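Local coordinates for proteasome assembly chaperone family protein (PDB 3GAA) that is of uncharacterised function but belongs to the PAC2 family and is probably related to proteasome assembly chaperones, at residues A165-G168 / G169-N173. Sequence-based numbering, arbitrary orientation.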
loop_
_atom_site.group_PDB
_atom_site.type_symbol
_atom_site.label_atom_id
_atom_site.label_comp_id
_atom_site.label_asym_id
_atom_site.label_seq_id
_atom_site.Cartn_x
_atom_site.Cartn_y
_atom_site.Cartn_z
ATOM N N ALA A 165 -34.412 12.959 3.032
ATOM C CA ALA A 165 -33.397 12.549 3.972
ATOM C C ALA A 165 -33.422 11.039 4.213
ATOM O O ALA A 165 -33.904 10.255 3.398
ATOM C CB ALA A 165 -33.584 13.264 5.228
ATOM N N GLY A 166 -32.855 10.649 5.349
ATOM C CA GLY A 166 -32.601 9.284 5.682
ATOM C C GLY A 166 -31.895 8.577 4.579
ATOM O O GLY A 166 -31.182 9.199 3.780
ATOM N N MET A 167 -32.148 7.269 4.502
ATOM C CA MET A 167 -31.427 6.395 3.594
ATOM C C MET A 167 -31.911 6.652 2.201
ATOM O O MET A 167 -31.181 6.404 1.221
ATOM C CB MET A 167 -31.603 4.923 3.975
ATOM C CG MET A 167 -30.745 4.439 5.156
ATOM S SD MET A 167 -28.965 4.239 4.857
ATOM C CE MET A 167 -28.748 3.755 3.171
ATOM N N GLY A 168 -33.138 7.152 2.100
ATOM C CA GLY A 168 -33.736 7.388 0.805
ATOM C C GLY A 168 -32.945 8.413 0.040
ATOM O O GLY A 168 -32.644 8.210 -1.162
ATOM N N GLY A 169 -32.594 9.507 0.720
ATOM C CA GLY A 169 -31.756 10.569 0.129
ATOM C C GLY A 169 -30.356 10.093 -0.235
ATOM O O GLY A 169 -29.794 10.449 -1.276
ATOM N N GLY A 170 -29.775 9.282 0.621
ATOM C CA GLY A 170 -28.461 8.796 0.351
ATOM C C GLY A 170 -28.471 7.956 -0.895
ATOM O O GLY A 170 -27.648 8.170 -1.774
ATOM N N ILE A 171 -29.407 7.012 -0.995
ATOM C CA ILE A 171 -29.539 6.210 -2.229
ATOM C C ILE A 171 -29.916 7.040 -3.477
ATOM O O ILE A 171 -29.369 6.870 -4.532
ATOM C CB ILE A 171 -30.519 5.030 -2.012
ATOM C CG1 ILE A 171 -29.870 4.073 -1.010
ATOM C CG2 ILE A 171 -30.917 4.335 -3.384
ATOM C CD1 ILE A 171 -30.852 3.254 -0.295
ATOM N N LEU A 172 -30.839 7.952 -3.336
ATOM C CA LEU A 172 -31.143 8.793 -4.455
ATOM C C LEU A 172 -29.880 9.526 -5.002
ATOM O O LEU A 172 -29.680 9.658 -6.241
ATOM C CB LEU A 172 -32.263 9.741 -4.048
ATOM C CG LEU A 172 -33.655 9.243 -4.412
ATOM C CD1 LEU A 172 -33.638 7.743 -4.752
ATOM C CD2 LEU A 172 -34.698 9.541 -3.375
ATOM N N ASN A 173 -29.017 9.986 -4.091
ATOM C CA ASN A 173 -27.855 10.760 -4.537
ATOM C C ASN A 173 -26.920 9.836 -5.266
ATOM O O ASN A 173 -26.482 10.119 -6.379
ATOM C CB ASN A 173 -27.151 11.467 -3.389
ATOM C CG ASN A 173 -27.785 12.808 -3.071
ATOM O OD1 ASN A 173 -28.589 13.339 -3.844
ATOM N ND2 ASN A 173 -27.451 13.345 -1.940
#
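M167 and I171, one turn apart at the start of helix 166-178, meet through their terminal methyls: M167 CE lies 4.1 Å from I171 CD1, a van der Waals contact. The two side chains approach at a slant rather than running parallel. In M167, CG stands anti to its own carbonyl carbon (chi1 -78°) and steps back toward the N-terminal end; the bends at chi2 and chi3 then turn CE round toward I171 CD1.

Beneath this apolar pair, I171 N donates to M167 O over 2.9 Å, with an almost straight N-H...O angle of 176°. The next bond of the i to i+4 series is of similar length, L172 N to G168 O at 2.8 Å. Towards the N-terminus the pattern is looser: G170 N reaches G166 O at 3.5 Å, a weak bond, whereas G169 N takes A165 O at 3.1 Å from above the carbonyl plane, 52° out of it. This is a glycine-rich helix beginning: G166, G168, G169 and G170 offer no side chains, leaving backbone bonds and the M167-I171 pair to carry most of the contact.

Outward, M167 rests on I106 and S107 of helix 103-117, and I171 on M111 of that helix and on I122 and I124 of strand 121-130, with F33 touching both. L172 also meets I124, while A68 of a second subunit packs on it and N173 ND2 hydrogen-bonds to V67 O of that subunit, placing this N-terminal part of helix 166-178 between the central sheet, helix 103-117 and the subunit interface.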